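Local coordinates for protein B-agarase (PDB 5Z6P) that probably hydrolyses agarose, as a beta-agarase of glycoside hydrolase family 50, at residues A[48-56]-A[74-84]; A[61-69]-A[198-206]. All coordinates share one frame; numbering follows the deposited sequence.

Contact 1: residues A[48-56]-A[74-84]; sequences PEEFSFSNV and HFYTSVFIEPQ
Tyr76 O is gripped by two donors, the side-chain amide of Asn55 and a water. Asn55 ND2 reaches it at 2.9 Å, nearly along the C=O axis and within the amide plane. The water donates to Tyr76 O from 2.7 Å and is also hydrogen-bonded to Ser54 OG, so that Ser54 reaches the same carbonyl through it. The same Asn55 amide stacks on His74, the two planes only 14° apart, with OD1 lying 3.6 Å above the centre of the imidazole. With chi1 at -57°, the CG of Asn55 lies beside its own backbone N, and the amide is placed to bond the carbonyl through ND2 and to stack through its flat face.

From here the strands 51-54 and 76-81 run antiparallel through paired amides at Ser54–Ser78 and Ser52–Phe80. A last bond closes the far end, Glu82 N to Glu50 O at 2.8 Å. The two faces differ. On one, Val79 CG1 lies 3.7 Å from Phe53 CE2 and also meets the Phe51 ring at its edge, while Ile81 runs alongside Phe51, its CG1 3.7 Å from CE2. On the other, Ser52 OG sits 3.4 Å from Phe80 CB, and Ser78 CB lies over one face of the Phe80 ring, offset toward its rim; Ser78 OG itself turns to Glu189. Strand 185-193 lies along the other edge of 76-81. An apolar face with Phe51, Phe53 and Val79 packed against strand 64-69, and a more polar face with Ser52 and Ser54 partly exposed, fit a beta-sandwich, consistent with the CBM-like domain.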
loop_
_atom_site.group_PDB
_atom_site.type_symbol
_atom_site.label_atom_id
_atom_site.label_comp_id
_atom_site.label_asym_id
_atom_site.label_seq_id
_atom_site.Cartn_x
_atom_site.Cartn_y
_atom_site.Cartn_z
ATOM N N PRO A 48 -6.085 -36.408 -4.081
ATOM C CA PRO A 48 -4.739 -36.914 -4.358
ATOM C C PRO A 48 -3.761 -36.527 -3.260
ATOM O O PRO A 48 -3.980 -35.560 -2.540
ATOM C CB PRO A 48 -4.372 -36.257 -5.700
ATOM C CG PRO A 48 -5.374 -35.181 -5.911
ATOM C CD PRO A 48 -6.611 -35.601 -5.196
ATOM N N GLU A 49 -2.687 -37.292 -3.140
ATOM C CA GLU A 49 -1.735 -37.119 -2.055
ATOM C C GLU A 49 -1.098 -35.715 -2.037
ATOM O O GLU A 49 -0.617 -35.258 -0.996
ATOM C CB GLU A 49 -0.656 -38.208 -2.141
ATOM C CG GLU A 49 -0.258 -38.828 -0.787
ATOM C CD GLU A 49 -1.348 -39.716 -0.151
ATOM O OE1 GLU A 49 -1.556 -40.855 -0.602
ATOM O OE2 GLU A 49 -2.002 -39.271 0.800
ATOM N N GLU A 50 -1.136 -35.014 -3.170
ATOM C CA GLU A 50 -0.493 -33.707 -3.263
ATOM C C GLU A 50 -1.139 -32.647 -2.379
ATOM O O GLU A 50 -0.525 -31.627 -2.103
ATOM C CB GLU A 50 -0.480 -33.203 -4.713
ATOM C CG GLU A 50 0.463 -33.936 -5.654
ATOM C CD GLU A 50 -0.221 -35.061 -6.405
ATOM O OE1 GLU A 50 -1.319 -35.491 -5.983
ATOM O OE2 GLU A 50 0.343 -35.517 -7.417
ATOM N N PHE A 51 -2.366 -32.874 -1.932
ATOM C CA PHE A 51 -3.117 -31.829 -1.228
ATOM C C PHE A 51 -3.024 -31.856 0.293
ATOM O O PHE A 51 -3.270 -32.875 0.908
ATOM C CB PHE A 51 -4.591 -31.902 -1.607
ATOM C CG PHE A 51 -4.897 -31.352 -2.967
ATOM C CD1 PHE A 51 -4.761 -32.136 -4.091
ATOM C CD2 PHE A 51 -5.343 -30.053 -3.112
ATOM C CE1 PHE A 51 -5.043 -31.629 -5.325
ATOM C CE2 PHE A 51 -5.625 -29.550 -4.351
ATOM C CZ PHE A 51 -5.479 -30.334 -5.455
ATOM N N SER A 52 -2.689 -30.719 0.888
ATOM C CA SER A 52 -2.821 -30.533 2.326
ATOM C C SER A 52 -3.389 -29.152 2.627
ATOM O O SER A 52 -3.472 -28.298 1.745
ATOM C CB SER A 52 -1.482 -30.730 3.043
ATOM O OG SER A 52 -0.443 -29.999 2.430
ATOM N N PHE A 53 -3.767 -28.940 3.881
ATOM C CA PHE A 53 -4.547 -27.773 4.265
ATOM C C PHE A 53 -4.108 -27.227 5.607
ATOM O O PHE A 53 -3.589 -27.957 6.436
ATOM C CB PHE A 53 -6.040 -28.124 4.308
ATOM C CG PHE A 53 -6.570 -28.666 3.002
ATOM C CD1 PHE A 53 -6.478 -30.014 2.701
ATOM C CD2 PHE A 53 -7.132 -27.820 2.069
ATOM C CE1 PHE A 53 -6.946 -30.495 1.499
ATOM C CE2 PHE A 53 -7.610 -28.301 0.871
ATOM C CZ PHE A 53 -7.511 -29.636 0.581
ATOM N N SER A 54 -4.307 -25.931 5.790
ATOM C CA SER A 54 -4.099 -25.276 7.066
ATOM C C SER A 54 -5.179 -24.222 7.299
ATOM O O SER A 54 -5.269 -23.235 6.556
ATOM C CB SER A 54 -2.719 -24.636 7.126
ATOM O OG SER A 54 -2.662 -23.696 8.177
ATOM N N ASN A 55 -5.978 -24.441 8.341
ATOM C CA ASN A 55 -7.118 -23.585 8.686
ATOM C C ASN A 55 -8.119 -23.546 7.529
ATOM O O ASN A 55 -8.802 -22.554 7.299
ATOM C CB ASN A 55 -6.660 -22.179 9.071
ATOM C CG ASN A 55 -5.680 -22.187 10.231
ATOM O OD1 ASN A 55 -5.714 -23.077 11.077
ATOM N ND2 ASN A 55 -4.795 -21.201 10.265
ATOM N N VAL A 56 -8.184 -24.670 6.829
ATOM C CA VAL A 56 -9.133 -24.911 5.757
ATOM C C VAL A 56 -9.782 -26.269 5.942
ATOM O O VAL A 56 -9.083 -27.283 5.997
ATOM C CB VAL A 56 -8.458 -24.883 4.366
ATOM C CG1 VAL A 56 -9.463 -25.263 3.294
ATOM C CG2 VAL A 56 -7.873 -23.521 4.095
ATOM N N HIS A 74 -8.687 -17.145 11.745
ATOM C CA HIS A 74 -7.269 -17.329 11.460
ATOM C C HIS A 74 -6.756 -16.370 10.399
ATOM O O HIS A 74 -7.361 -16.240 9.346
ATOM C CB HIS A 74 -7.006 -18.763 11.006
ATOM C CG HIS A 74 -7.353 -19.791 12.031
ATOM N ND1 HIS A 74 -6.530 -20.086 13.098
ATOM C CD2 HIS A 74 -8.440 -20.587 12.164
ATOM C CE1 HIS A 74 -7.094 -21.021 13.838
ATOM N NE2 HIS A 74 -8.255 -21.342 13.294
ATOM N N PHE A 75 -5.636 -15.714 10.664
ATOM C CA PHE A 75 -5.092 -14.778 9.692
ATOM C C PHE A 75 -4.634 -15.471 8.413
ATOM O O PHE A 75 -4.950 -15.004 7.343
ATOM C CB PHE A 75 -3.932 -13.962 10.272
ATOM C CG PHE A 75 -3.491 -12.845 9.375
ATOM C CD1 PHE A 75 -4.101 -11.616 9.441
ATOM C CD2 PHE A 75 -2.491 -13.042 8.445
ATOM C CE1 PHE A 75 -3.702 -10.576 8.607
ATOM C CE2 PHE A 75 -2.091 -12.019 7.604
ATOM C CZ PHE A 75 -2.702 -10.783 7.680
ATOM N N TYR A 76 -3.900 -16.571 8.518
ATOM C CA TYR A 76 -3.472 -17.321 7.330
ATOM C C TYR A 76 -4.243 -18.618 7.103
ATOM O O TYR A 76 -4.251 -19.491 7.951
ATOM C CB TYR A 76 -1.983 -17.665 7.408
ATOM C CG TYR A 76 -1.078 -16.464 7.416
ATOM C CD1 TYR A 76 -0.863 -15.736 6.255
ATOM C CD2 TYR A 76 -0.436 -16.057 8.583
ATOM C CE1 TYR A 76 -0.032 -14.633 6.246
ATOM C CE2 TYR A 76 0.400 -14.949 8.587
ATOM C CZ TYR A 76 0.593 -14.241 7.411
ATOM O OH TYR A 76 1.412 -13.134 7.390
ATOM N N THR A 77 -4.875 -18.745 5.944
ATOM C CA THR A 77 -5.448 -20.021 5.528
ATOM C C THR A 77 -4.882 -20.404 4.179
ATOM O O THR A 77 -4.690 -19.546 3.323
ATOM C CB THR A 77 -6.985 -19.985 5.451
ATOM O OG1 THR A 77 -7.418 -19.241 4.303
ATOM C CG2 THR A 77 -7.551 -19.370 6.685
ATOM N N SER A 78 -4.606 -21.689 4.003
ATOM C CA SER A 78 -3.939 -22.181 2.803
ATOM C C SER A 78 -4.404 -23.555 2.363
ATOM O O SER A 78 -4.678 -24.436 3.170
ATOM C CB SER A 78 -2.419 -22.242 3.004
ATOM O OG SER A 78 -1.922 -21.071 3.605
ATOM N N VAL A 79 -4.498 -23.703 1.057
ATOM C CA VAL A 79 -4.475 -24.984 0.390
ATOM C C VAL A 79 -3.054 -25.177 -0.168
ATOM O O VAL A 79 -2.552 -24.291 -0.855
ATOM C CB VAL A 79 -5.484 -25.045 -0.756
ATOM C CG1 VAL A 79 -5.399 -26.396 -1.452
ATOM C CG2 VAL A 79 -6.899 -24.712 -0.261
ATOM N N PHE A 80 -2.423 -26.311 0.143
ATOM C CA PHE A 80 -1.082 -26.643 -0.331
ATOM C C PHE A 80 -1.136 -27.806 -1.305
ATOM O O PHE A 80 -1.767 -28.831 -1.039
ATOM C CB PHE A 80 -0.134 -27.014 0.822
ATOM C CG PHE A 80 0.176 -25.886 1.755
ATOM C CD1 PHE A 80 0.955 -24.823 1.348
ATOM C CD2 PHE A 80 -0.275 -25.913 3.062
ATOM C CE1 PHE A 80 1.244 -23.792 2.211
ATOM C CE2 PHE A 80 0.018 -24.885 3.931
ATOM C CZ PHE A 80 0.775 -23.826 3.510
ATOM N N ILE A 81 -0.451 -27.645 -2.427
ATOM C CA ILE A 81 -0.385 -28.660 -3.467
ATOM C C ILE A 81 1.075 -28.967 -3.730
ATOM O O ILE A 81 1.773 -28.157 -4.321
ATOM C CB ILE A 81 -1.068 -28.179 -4.768
ATOM C CG1 ILE A 81 -2.449 -27.590 -4.457
ATOM C CG2 ILE A 81 -1.138 -29.296 -5.807
ATOM C CD1 ILE A 81 -3.170 -27.038 -5.666
ATOM N N GLU A 82 1.544 -30.120 -3.272
ATOM C CA GLU A 82 2.955 -30.474 -3.386
ATOM C C GLU A 82 3.131 -31.823 -4.031
ATOM O O GLU A 82 2.711 -32.821 -3.470
ATOM C CB GLU A 82 3.629 -30.509 -2.014
ATOM C CG GLU A 82 3.742 -29.185 -1.317
ATOM C CD GLU A 82 4.533 -29.287 -0.028
ATOM O OE1 GLU A 82 5.744 -29.587 -0.092
ATOM O OE2 GLU A 82 3.936 -29.066 1.050
ATOM N N PRO A 83 3.776 -31.866 -5.199
ATOM C CA PRO A 83 4.119 -33.162 -5.784
ATOM C C PRO A 83 5.220 -33.835 -4.968
ATOM O O PRO A 83 5.987 -33.144 -4.312
ATOM C CB PRO A 83 4.610 -32.795 -7.183
ATOM C CG PRO A 83 5.171 -31.445 -7.027
ATOM C CD PRO A 83 4.322 -30.751 -5.988
ATOM N N GLN A 84 5.277 -35.159 -4.997
ATOM C CA GLN A 84 6.311 -35.899 -4.286
ATOM C C GLN A 84 7.669 -35.605 -4.906
ATOM O O GLN A 84 8.652 -35.390 -4.203
ATOM C CB GLN A 84 6.019 -37.398 -4.321
ATOM C CG GLN A 84 4.737 -37.795 -3.605
ATOM C CD GLN A 84 4.522 -39.292 -3.609
ATOM O OE1 GLN A 84 5.404 -40.054 -4.014
ATOM N NE2 GLN A 84 3.346 -39.727 -3.160
HETATM O O HOH W 1 -1.912 -20.932 8.023
#

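Contact 2: residues A[61-69]-A[198-206]; sequences RFECLEIKA and DHHLLLSNF
Strands 64-69 and 199-206 run antiparallel with their axes 4.5 Å apart at closest and 153° between their directions, joined by paired backbone hydrogen bonds at Leu65–Leu203, Ile67–Leu201 and Ala69–His199. On the face that carries Leu65, Ile67, Leu201 and Leu203, Ile67 reaches across to two leucines. Its CG1 takes the position between backbone N and carbonyl carbon (chi1 53°), which swings the chain across the strand gap: CG1 comes 3.7 Å from Leu201 CB, and CD1 meets Leu203 CD1 at 3.6 Å, crossing that side chain at about a right angle.

The reverse face is more polar. Lys68, fully extended, runs alongside His200, and its CG lies over the imidazole face, 4.1 Å from the centroid, a CH-pi contact. A water in the plane of that ring bridges His200 NE2 and Lys68 NZ. Leu202 CD2 packs on Glu66 CG at 3.6 Å, and the Glu66 carboxylate forms a salt bridge with Arg61 NH1, whose two hydrogen bonds are weak.

Beyond the pair, strand 56-61 bonds to the far side of 64-69 and strand 95-103 to that of 199-210, while Ile67 meets Val79 of strand 76-81 and Leu203 meets Leu190 of strand 185-193.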
loop_
_atom_site.group_PDB
_atom_site.type_symbol
_atom_site.label_atom_id
_atom_site.label_comp_id
_atom_site.label_asym_id
_atom_site.label_seq_id
_atom_site.Cartn_x
_atom_site.Cartn_y
_atom_site.Cartn_z
ATOM N N ARG A 61 -16.012 -33.958 -3.267
ATOM C CA ARG A 61 -17.383 -34.408 -3.486
ATOM C C ARG A 61 -17.874 -33.994 -4.886
ATOM O O ARG A 61 -17.798 -32.819 -5.250
ATOM C CB ARG A 61 -18.269 -33.833 -2.371
ATOM C CG ARG A 61 -19.747 -34.153 -2.419
ATOM C CD ARG A 61 -20.511 -33.093 -1.610
ATOM N NE ARG A 61 -21.064 -33.594 -0.361
ATOM C CZ ARG A 61 -21.368 -32.840 0.694
ATOM N NH1 ARG A 61 -21.140 -31.528 0.687
ATOM N NH2 ARG A 61 -21.879 -33.411 1.775
ATOM N N PHE A 62 -18.343 -34.970 -5.665
ATOM C CA PHE A 62 -18.803 -34.769 -7.040
ATOM C C PHE A 62 -17.798 -33.978 -7.885
ATOM O O PHE A 62 -18.140 -32.971 -8.494
ATOM C CB PHE A 62 -20.170 -34.070 -7.051
ATOM C CG PHE A 62 -20.903 -34.174 -8.370
ATOM C CD1 PHE A 62 -21.175 -35.413 -8.935
ATOM C CD2 PHE A 62 -21.325 -33.032 -9.042
ATOM C CE1 PHE A 62 -21.847 -35.511 -10.143
ATOM C CE2 PHE A 62 -22.002 -33.124 -10.248
ATOM C CZ PHE A 62 -22.262 -34.364 -10.800
ATOM N N GLU A 63 -16.553 -34.442 -7.895
ATOM C CA GLU A 63 -15.476 -33.836 -8.673
ATOM C C GLU A 63 -15.194 -32.362 -8.360
ATOM O O GLU A 63 -14.495 -31.695 -9.108
ATOM C CB GLU A 63 -15.763 -33.997 -10.166
ATOM C CG GLU A 63 -15.060 -35.190 -10.782
ATOM C CD GLU A 63 -15.766 -35.708 -12.015
ATOM O OE1 GLU A 63 -16.560 -34.951 -12.612
ATOM O OE2 GLU A 63 -15.532 -36.878 -12.382
ATOM N N CYS A 64 -15.728 -31.858 -7.257
ATOM C CA CYS A 64 -15.368 -30.528 -6.780
ATOM C C CYS A 64 -14.699 -30.637 -5.424
ATOM O O CYS A 64 -15.151 -31.387 -4.563
ATOM C CB CYS A 64 -16.593 -29.611 -6.678
ATOM S SG CYS A 64 -17.056 -28.810 -8.207
ATOM N N LEU A 65 -13.620 -29.893 -5.247
ATOM C CA LEU A 65 -13.018 -29.738 -3.935
ATOM C C LEU A 65 -13.714 -28.595 -3.186
ATOM O O LEU A 65 -13.573 -27.430 -3.548
ATOM C CB LEU A 65 -11.516 -29.487 -4.057
ATOM C CG LEU A 65 -10.749 -29.013 -2.822
ATOM C CD1 LEU A 65 -10.939 -29.963 -1.664
ATOM C CD2 LEU A 65 -9.271 -28.854 -3.148
ATOM N N GLU A 66 -14.475 -28.944 -2.154
ATOM C CA GLU A 66 -15.184 -27.962 -1.339
ATOM C C GLU A 66 -14.282 -27.491 -0.222
ATOM O O GLU A 66 -13.845 -28.302 0.595
ATOM C CB GLU A 66 -16.480 -28.556 -0.748
ATOM C CG GLU A 66 -17.383 -29.223 -1.758
ATOM C CD GLU A 66 -18.711 -29.706 -1.168
ATOM O OE1 GLU A 66 -18.987 -29.465 0.025
ATOM O OE2 GLU A 66 -19.484 -30.326 -1.917
ATOM N N ILE A 67 -13.994 -26.197 -0.171
ATOM C CA ILE A 67 -13.157 -25.681 0.903
ATOM C C ILE A 67 -13.862 -24.572 1.662
ATOM O O ILE A 67 -14.488 -23.696 1.067
ATOM C CB ILE A 67 -11.781 -25.147 0.396
ATOM C CG1 ILE A 67 -11.956 -24.137 -0.732
ATOM C CG2 ILE A 67 -10.876 -26.284 -0.057
ATOM C CD1 ILE A 67 -10.689 -23.378 -1.053
ATOM N N LYS A 68 -13.790 -24.660 2.985
ATOM C CA LYS A 68 -14.185 -23.580 3.865
ATOM C C LYS A 68 -12.934 -23.019 4.533
ATOM O O LYS A 68 -12.326 -23.674 5.372
ATOM C CB LYS A 68 -15.186 -24.051 4.923
ATOM C CG LYS A 68 -15.614 -22.947 5.863
ATOM C CD LYS A 68 -16.600 -23.414 6.940
ATOM C CE LYS A 68 -16.877 -22.279 7.932
ATOM N NZ LYS A 68 -17.903 -22.630 8.948
ATOM N N ALA A 69 -12.542 -21.815 4.139
ATOM C CA ALA A 69 -11.394 -21.173 4.747
ATOM C C ALA A 69 -11.837 -20.487 6.025
ATOM O O ALA A 69 -12.768 -19.690 6.015
ATOM C CB ALA A 69 -10.744 -20.173 3.777
ATOM N N ASP A 198 -15.173 -15.630 6.690
ATOM C CA ASP A 198 -14.877 -16.960 6.189
ATOM C C ASP A 198 -15.180 -16.991 4.701
ATOM O O ASP A 198 -15.842 -16.106 4.194
ATOM C CB ASP A 198 -15.693 -18.019 6.934
ATOM C CG ASP A 198 -15.197 -18.240 8.357
ATOM O OD1 ASP A 198 -14.017 -17.923 8.652
ATOM O OD2 ASP A 198 -15.983 -18.741 9.177
ATOM N N HIS A 199 -14.701 -18.000 3.995
ATOM C CA HIS A 199 -15.049 -18.132 2.587
ATOM C C HIS A 199 -15.330 -19.586 2.224
ATOM O O HIS A 199 -14.646 -20.493 2.680
ATOM C CB HIS A 199 -13.933 -17.561 1.693
ATOM C CG HIS A 199 -13.553 -16.153 2.027
ATOM N ND1 HIS A 199 -14.073 -15.057 1.367
ATOM C CD2 HIS A 199 -12.709 -15.657 2.964
ATOM C CE1 HIS A 199 -13.569 -13.953 1.887
ATOM N NE2 HIS A 199 -12.740 -14.290 2.859
ATOM N N HIS A 200 -16.355 -19.793 1.405
ATOM C CA HIS A 200 -16.733 -21.129 0.961
ATOM C C HIS A 200 -16.552 -21.254 -0.548
ATOM O O HIS A 200 -17.316 -20.673 -1.299
ATOM C CB HIS A 200 -18.191 -21.435 1.328
ATOM C CG HIS A 200 -18.494 -21.331 2.793
ATOM N ND1 HIS A 200 -18.467 -20.138 3.483
ATOM C CD2 HIS A 200 -18.838 -22.276 3.698
ATOM C CE1 HIS A 200 -18.781 -20.354 4.746
ATOM N NE2 HIS A 200 -19.017 -21.645 4.900
ATOM N N LEU A 201 -15.563 -22.021 -0.995
ATOM C CA LEU A 201 -15.301 -22.132 -2.423
ATOM C C LEU A 201 -15.464 -23.554 -2.968
ATOM O O LEU A 201 -15.364 -24.541 -2.241
ATOM C CB LEU A 201 -13.883 -21.643 -2.750
ATOM C CG LEU A 201 -13.465 -20.245 -2.296
ATOM C CD1 LEU A 201 -12.003 -20.034 -2.543
ATOM C CD2 LEU A 201 -14.245 -19.189 -3.025
ATOM N N LEU A 202 -15.710 -23.631 -4.269
ATOM C CA LEU A 202 -15.682 -24.871 -5.006
ATOM C C LEU A 202 -14.547 -24.791 -6.023
ATOM O O LEU A 202 -14.553 -23.923 -6.865
ATOM C CB LEU A 202 -17.011 -25.116 -5.717
ATOM C CG LEU A 202 -18.237 -25.180 -4.828
ATOM C CD1 LEU A 202 -19.465 -25.351 -5.683
ATOM C CD2 LEU A 202 -18.076 -26.317 -3.830
ATOM N N LEU A 203 -13.587 -25.701 -5.924
ATOM C CA LEU A 203 -12.426 -25.739 -6.787
ATOM C C LEU A 203 -12.486 -27.021 -7.601
ATOM O O LEU A 203 -12.819 -28.060 -7.081
ATOM C CB LEU A 203 -11.141 -25.695 -5.965
ATOM C CG LEU A 203 -10.917 -24.548 -4.981
ATOM C CD1 LEU A 203 -9.585 -24.693 -4.241
ATOM C CD2 LEU A 203 -11.013 -23.171 -5.667
ATOM N N SER A 204 -12.172 -26.940 -8.886
ATOM C CA SER A 204 -12.228 -28.080 -9.783
ATOM C C SER A 204 -11.297 -27.795 -10.976
ATOM O O SER A 204 -10.854 -26.678 -11.189
ATOM C CB SER A 204 -13.692 -28.338 -10.230
ATOM O OG SER A 204 -14.115 -27.269 -11.061
ATOM N N ASN A 205 -11.005 -28.833 -11.744
ATOM C CA ASN A 205 -10.432 -28.676 -13.060
ATOM C C ASN A 205 -9.052 -28.037 -13.085
ATOM O O ASN A 205 -8.712 -27.293 -13.999
ATOM C CB ASN A 205 -11.430 -27.874 -13.864
ATOM C CG ASN A 205 -12.771 -28.591 -14.076
ATOM O OD1 ASN A 205 -13.259 -28.534 -15.211
ATOM N ND2 ASN A 205 -13.157 -29.510 -13.163
ATOM N N PHE A 206 -8.238 -28.430 -12.117
ATOM C CA PHE A 206 -6.821 -28.113 -12.121
ATOM C C PHE A 206 -6.182 -28.721 -13.356
ATOM O O PHE A 206 -6.421 -29.879 -13.684
ATOM C CB PHE A 206 -6.108 -28.618 -10.847
ATOM C CG PHE A 206 -6.516 -27.902 -9.593
ATOM C CD1 PHE A 206 -7.602 -28.341 -8.865
ATOM C CD2 PHE A 206 -5.826 -26.787 -9.154
ATOM C CE1 PHE A 206 -7.992 -27.698 -7.724
ATOM C CE2 PHE A 206 -6.224 -26.132 -8.003
ATOM C CZ PHE A 206 -7.305 -26.597 -7.292
HETATM O O HOH W 2 -12.108 -31.419 -11.375
HETATM O O HOH W 3 -20.361 -23.067 6.931
#

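In the fold
Contacts 1 and 2 are both antiparallel strand pairs of the CBM-like domain, their centres about 12 Å apart, and their apolar faces meet: Val56 touches Ile67, and Phe51 touches Leu65. Thr77 OG1 packs on the Ala69 methyl while bonded to Ile192. The chain passes between them repeatedly, since 48-56 leads into the strand beside 64-69, which in turn is followed by 76-81. Contact 2 has the larger share of buried residues, half of those that touch, against fewer than a quarter in contact 1. Its inner face is largely aliphatic, with His199 at one end; contact 1 brings aromatic rings to the shared interior. On the opposite faces, contact 1 has serines and Phe80, with Ser78 buried, while contact 2 has Glu66, Lys68, His200 and Leu202.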